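Local coordinates for phosphoserine aminotransferase (Bacillus circulans, PDB 2C0R), which catalyses the reversible, pyridoxal-phosphate-dependent transamination that makes phosphoserine for serine biosynthesis, and phosphohydroxythreonine for pyridoxine biosynthesis, working as a homodimer, at residues Asn52-Arg57 / Met247-Leu252; Thr94-Met99 / Asp116-Ala121. The protein carries 1 engineered substitution. One frame throughout, in Å; residues are numbered along the deposited sequence.

Contact 1. Residues Asn52-Arg57 / Met247-Leu252; sequences NEAQAR and MVNEVL
Asn249 lays its side chain across Ala54, methylene beside methyl, with Asn249 CB 3.9 Å from Ala54 CB. A chi1 of -164° turns the amide away from its own backbone N and into the notch between Glu53, Ala54 and Arg57. There Asn249 OD1 sits 3.3 Å from Ala54 CA, while the extended aliphatic chain of Arg57 brings its CD equally near from the C-terminal side. The guanidinium and amide planes lie only 19° apart, with Asn249 OD1 at the guanidinium edge. The Glu53 carboxylate stands almost upright to the amide; Asn249 ND2 gives Glu53 OE2 a weak, bent bond, and the place of that oxygen is itself less sure. In this class-V aminotransferase the pairing joins helices 45-61 and 242-257, whose segment axes approach to 8.8 Å at a crossing angle of 35°, consistent with the small Ala54 at the crossing. Ala54 also rests on Phe72 of strand 68-73. One turn after Asn249, Leu252 points directly at the partner helix: its CD1 meets Ala54 O at 3.2 Å and Arg57 CB at 4.0 Å, and beyond the segment the side chain packs on Leu58 and Leu61.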
loop_
_atom_site.group_PDB
_atom_site.type_symbol
_atom_site.label_atom_id
_atom_site.label_comp_id
_atom_site.label_asym_id
_atom_site.label_seq_id
_atom_site.Cartn_x
_atom_site.Cartn_y
_atom_site.Cartn_z
ATOM N N ASN A 52 12.103 -9.156 7.410
ATOM C CA ASN A 52 13.261 -9.877 6.898
ATOM C C ASN A 52 12.987 -11.355 6.681
ATOM O O ASN A 52 13.496 -11.943 5.715
ATOM C CB ASN A 52 14.427 -9.675 7.848
ATOM C CG ASN A 52 14.963 -8.273 7.780
ATOM O OD1 ASN A 52 15.239 -7.602 8.809
ATOM N ND2 ASN A 52 15.082 -7.799 6.576
ATOM N N GLU A 53 12.188 -11.978 7.503
ATOM C CA GLU A 53 11.842 -13.387 7.354
ATOM C C GLU A 53 11.079 -13.617 6.055
ATOM O O GLU A 53 11.282 -14.625 5.389
ATOM C CB GLU A 53 11.009 -13.866 8.563
ATOM C CG GLU A 53 10.586 -15.327 8.555
ATOM C CD GLU A 53 9.484 -15.612 9.564
ATOM O OE1 GLU A 53 9.334 -14.877 10.538
ATOM O OE2 GLU A 53 8.683 -16.542 9.376
ATOM N N ALA A 54 10.211 -12.666 5.727
ATOM C CA ALA A 54 9.420 -12.848 4.507
ATOM C C ALA A 54 10.362 -12.924 3.303
ATOM O O ALA A 54 10.138 -13.728 2.419
ATOM C CB ALA A 54 8.420 -11.711 4.352
ATOM N N GLN A 55 11.381 -12.038 3.281
ATOM C CA GLN A 55 12.314 -12.068 2.179
ATOM C C GLN A 55 13.084 -13.387 2.115
ATOM O O GLN A 55 13.197 -13.991 1.067
ATOM C CB GLN A 55 13.282 -10.905 2.344
ATOM C CG GLN A 55 12.628 -9.550 2.316
ATOM C CD GLN A 55 13.698 -8.504 2.662
ATOM O OE1 GLN A 55 14.820 -8.519 2.111
ATOM N NE2 GLN A 55 13.335 -7.619 3.555
ATOM N N ALA A 56 13.602 -13.849 3.253
ATOM C CA ALA A 56 14.320 -15.095 3.336
ATOM C C ALA A 56 13.440 -16.284 2.961
ATOM O O ALA A 56 13.903 -17.199 2.273
ATOM C CB ALA A 56 14.859 -15.353 4.749
ATOM N N ARG A 57 12.196 -16.297 3.403
ATOM C CA ARG A 57 11.366 -17.457 3.018
ATOM C C ARG A 57 11.039 -17.465 1.544
ATOM O O ARG A 57 10.951 -18.519 0.921
ATOM C CB ARG A 57 10.038 -17.323 3.777
ATOM C CG ARG A 57 10.139 -17.658 5.220
ATOM C CD ARG A 57 8.766 -17.633 5.872
ATOM N NE ARG A 57 8.792 -17.916 7.286
ATOM C CZ ARG A 57 9.409 -18.845 7.968
ATOM N NH1 ARG A 57 10.207 -19.725 7.374
ATOM N NH2 ARG A 57 9.280 -18.948 9.277
ATOM N N MET A 247 1.322 -10.626 6.323
ATOM C CA MET A 247 0.443 -11.651 5.725
ATOM C C MET A 247 1.146 -12.393 4.605
ATOM O O MET A 247 0.976 -13.619 4.489
ATOM C CB MET A 247 -0.809 -11.005 5.162
ATOM C CG MET A 247 -1.872 -10.503 6.114
ATOM S SD MET A 247 -2.511 -11.781 7.231
ATOM C CE MET A 247 -3.607 -12.698 6.149
ATOM N N VAL A 248 1.955 -11.718 3.798
ATOM C CA VAL A 248 2.815 -12.433 2.845
ATOM C C VAL A 248 3.675 -13.458 3.569
ATOM O O VAL A 248 3.797 -14.625 3.145
ATOM C CB VAL A 248 3.679 -11.436 2.039
ATOM C CG1 VAL A 248 4.742 -12.162 1.207
ATOM C CG2 VAL A 248 2.784 -10.588 1.133
ATOM N N ASN A 249 4.265 -13.043 4.695
ATOM C CA ASN A 249 5.092 -14.015 5.455
ATOM C C ASN A 249 4.299 -15.257 5.809
ATOM O O ASN A 249 4.763 -16.384 5.637
ATOM C CB ASN A 249 5.666 -13.304 6.680
ATOM C CG ASN A 249 6.816 -14.089 7.299
ATOM O OD1 ASN A 249 7.711 -14.615 6.636
ATOM N ND2 ASN A 249 6.780 -14.126 8.618
ATOM N N GLU A 250 3.065 -15.053 6.269
ATOM C CA GLU A 250 2.215 -16.210 6.619
ATOM C C GLU A 250 1.889 -17.037 5.407
ATOM O O GLU A 250 1.843 -18.284 5.466
ATOM C CB GLU A 250 0.949 -15.680 7.305
ATOM C CG GLU A 250 1.204 -15.104 8.691
ATOM C CD GLU A 250 1.966 -16.046 9.616
ATOM O OE1 GLU A 250 2.986 -15.608 10.184
ATOM O OE2 GLU A 250 1.564 -17.225 9.752
ATOM N N VAL A 251 1.638 -16.408 4.274
ATOM C CA VAL A 251 1.335 -17.194 3.079
ATOM C C VAL A 251 2.533 -17.990 2.619
ATOM O O VAL A 251 2.419 -19.150 2.191
ATOM C CB VAL A 251 0.801 -16.302 1.937
ATOM C CG1 VAL A 251 0.732 -17.105 0.648
ATOM C CG2 VAL A 251 -0.572 -15.722 2.264
ATOM N N LEU A 252 3.720 -17.426 2.733
ATOM C CA LEU A 252 4.926 -18.149 2.342
ATOM C C LEU A 252 5.141 -19.370 3.227
ATOM O O LEU A 252 5.550 -20.434 2.745
ATOM C CB LEU A 252 6.180 -17.256 2.370
ATOM C CG LEU A 252 6.104 -16.007 1.470
ATOM C CD1 LEU A 252 7.356 -15.198 1.726
ATOM C CD2 LEU A 252 5.968 -16.380 0.007
#

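Contact 2. Residues Thr94-Met99 / Asp116-Ala121; sequences TANYVM and DTHVAA
Ala95 and Asp116 open a series of backbone bonds that runs the whole length of this parallel pair. Ala95 N donates to Asp116 O and Ala95 O receives His118 N, so this residue reaches to both neighbours of its partner Thr117, as parallel pairing requires. Tyr97 repeats the pattern, its N bonded to His118 O at 2.9 Å and its O to Ala120 N at 2.8 Å. The next bond breaks the regular spacing: Tyr97 pairs with Val119, yet Met99 N reaches Ala121 O at 2.8 Å, nearly straight at 171°, so that strand 117-122 gains one residue at Ala120, as in a beta bulge. Longer CA-H...O contacts accompany these bonds, with Asn96 CA 3.2 Å from His118 O. The two strands and intervening helix 102-114 form a beta-alpha-beta crossover at one margin of the seven-stranded sheet of the PLP-binding fold, where 117-122 is an outermost strand of the chain and 94-99 is also paired with 143-149. Apolar contacts follow the sheet's faces. Met99, bent at chi2 and chi3, sets its CG across both Val119 methyls at about a right angle, 3.7 Å from Val119 CG1. Tyr97 packs against Ala107, Leu108 and Ala111 of helix 102-114; its side chain lies about 8 Å from that of the cofactor-binding Asp173. As to polar contacts, the Tyr97 ring turns its edge to Ala95 O, and its hydroxyl is hydrogen-bonded to that of Tyr145. On the other face the flat groups of Asn96 and His118 are inclined by 48°, and Asn96 CG lies 3.7 Å from His118 CB. A chi1 of 177° swings the imidazole away from the His118 backbone N, placing ring atom CD2 of His118 4.0 Å from Asn96 CG.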
loop_
_atom_site.group_PDB
_atom_site.type_symbol
_atom_site.label_atom_id
_atom_site.label_comp_id
_atom_site.label_asym_id
_atom_site.label_seq_id
_atom_site.Cartn_x
_atom_site.Cartn_y
_atom_site.Cartn_z
ATOM N N THR A 94 15.787 1.073 -26.217
ATOM C CA THR A 94 14.375 0.762 -26.363
ATOM C C THR A 94 13.895 -0.149 -25.242
ATOM O O THR A 94 14.618 -1.093 -24.892
ATOM C CB THR A 94 14.035 0.085 -27.700
ATOM O OG1 THR A 94 14.950 -1.002 -27.908
ATOM C CG2 THR A 94 14.213 1.027 -28.899
ATOM N N ALA A 95 12.695 0.097 -24.715
ATOM C CA ALA A 95 12.081 -0.816 -23.748
ATOM C C ALA A 95 11.320 -1.825 -24.608
ATOM O O ALA A 95 10.350 -1.437 -25.275
ATOM C CB ALA A 95 11.185 -0.070 -22.808
ATOM N N ASN A 96 11.823 -3.060 -24.574
ATOM C CA ASN A 96 11.255 -4.125 -25.379
ATOM C C ASN A 96 10.207 -4.917 -24.613
ATOM O O ASN A 96 10.464 -5.332 -23.461
ATOM C CB ASN A 96 12.350 -5.088 -25.849
ATOM C CG ASN A 96 13.206 -4.384 -26.924
ATOM O OD1 ASN A 96 13.509 -3.208 -26.782
ATOM N ND2 ASN A 96 13.552 -5.100 -27.957
ATOM N N TYR A 97 9.062 -5.132 -25.274
ATOM C CA TYR A 97 7.894 -5.801 -24.677
ATOM C C TYR A 97 7.438 -7.009 -25.491
ATOM O O TYR A 97 7.452 -6.946 -26.721
ATOM C CB TYR A 97 6.725 -4.784 -24.516
ATOM C CG TYR A 97 7.048 -3.926 -23.280
ATOM C CD1 TYR A 97 7.944 -2.873 -23.381
ATOM C CD2 TYR A 97 6.458 -4.205 -22.058
ATOM C CE1 TYR A 97 8.256 -2.077 -22.311
ATOM C CE2 TYR A 97 6.796 -3.408 -20.961
ATOM C CZ TYR A 97 7.676 -2.359 -21.097
ATOM O OH TYR A 97 8.042 -1.580 -20.016
ATOM N N VAL A 98 7.078 -8.094 -24.796
ATOM C CA VAL A 98 6.346 -9.192 -25.441
ATOM C C VAL A 98 4.861 -8.948 -25.225
ATOM O O VAL A 98 4.473 -8.870 -24.043
ATOM C CB VAL A 98 6.789 -10.516 -24.832
ATOM C CG1 VAL A 98 6.028 -11.691 -25.516
ATOM C CG2 VAL A 98 8.298 -10.705 -24.884
ATOM N N MET A 99 4.075 -8.794 -26.277
ATOM C CA MET A 99 2.712 -8.301 -26.209
ATOM C C MET A 99 1.740 -9.483 -26.296
ATOM O O MET A 99 1.446 -10.005 -27.353
ATOM C CB MET A 99 2.391 -7.253 -27.277
ATOM C CG MET A 99 3.388 -6.109 -27.292
ATOM S SD MET A 99 3.498 -5.241 -25.684
ATOM C CE MET A 99 1.791 -4.678 -25.557
ATOM N N ASP A 116 11.362 5.442 -25.764
ATOM C CA ASP A 116 11.236 4.611 -26.937
ATOM C C ASP A 116 10.962 3.160 -26.564
ATOM O O ASP A 116 11.553 2.650 -25.601
ATOM C CB ASP A 116 12.549 4.730 -27.724
ATOM C CG ASP A 116 12.616 6.107 -28.364
ATOM O OD1 ASP A 116 11.550 6.751 -28.513
ATOM O OD2 ASP A 116 13.769 6.457 -28.689
ATOM N N THR A 117 10.092 2.520 -27.316
ATOM C CA THR A 117 9.764 1.139 -27.002
ATOM C C THR A 117 9.844 0.296 -28.260
ATOM O O THR A 117 9.871 0.821 -29.373
ATOM C CB THR A 117 8.350 0.993 -26.411
ATOM O OG1 THR A 117 7.440 1.518 -27.397
ATOM C CG2 THR A 117 8.175 1.773 -25.100
ATOM N N HIS A 118 9.837 -1.003 -28.112
ATOM C CA HIS A 118 9.907 -1.952 -29.217
ATOM C C HIS A 118 9.079 -3.194 -28.888
ATOM O O HIS A 118 9.271 -3.765 -27.818
ATOM C CB HIS A 118 11.342 -2.410 -29.507
ATOM C CG HIS A 118 11.383 -3.441 -30.589
ATOM N ND1 HIS A 118 11.087 -3.100 -31.887
ATOM C CD2 HIS A 118 11.674 -4.762 -30.588
ATOM C CE1 HIS A 118 11.198 -4.197 -32.650
ATOM N NE2 HIS A 118 11.561 -5.214 -31.880
ATOM N N VAL A 119 8.215 -3.601 -29.814
ATOM C CA VAL A 119 7.445 -4.825 -29.604
ATOM C C VAL A 119 8.295 -6.000 -30.094
ATOM O O VAL A 119 8.542 -6.141 -31.322
ATOM C CB VAL A 119 6.092 -4.734 -30.316
ATOM C CG1 VAL A 119 5.382 -6.092 -30.350
ATOM C CG2 VAL A 119 5.203 -3.673 -29.646
ATOM N N ALA A 120 8.776 -6.846 -29.226
ATOM C CA ALA A 120 9.721 -7.927 -29.450
ATOM C C ALA A 120 9.010 -9.166 -29.971
ATOM O O ALA A 120 9.585 -10.048 -30.631
ATOM C CB ALA A 120 10.569 -8.255 -28.216
ATOM N N ALA A 121 7.709 -9.244 -29.698
ATOM C CA ALA A 121 6.854 -10.320 -30.192
ATOM C C ALA A 121 5.428 -9.969 -29.750
ATOM O O ALA A 121 5.265 -9.231 -28.793
ATOM C CB ALA A 121 7.241 -11.692 -29.685
#

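Both contacts are largely buried, yet they lie on opposite sides of the chain's centre, with centres about 33 Å apart, and share no helix or strand. Contact 1 joins two helical segments 190 residues apart, and it depends on side chains: a small alanine, an amide and a leucine, with charged groups at the partly exposed side. Contact 2 joins neighbouring strands only a helix apart; backbone bonds dominate, and the pair buries 516 Å² against 263 Å² for the helices. Its strand 117-122, outermost within this chain, leaves Val119 exposed, as is Asp116 just before it, whereas 94-99 is buried between two strands. Contact 2 reaches nearer the annotated cofactor residues; contact 1 lies away from them.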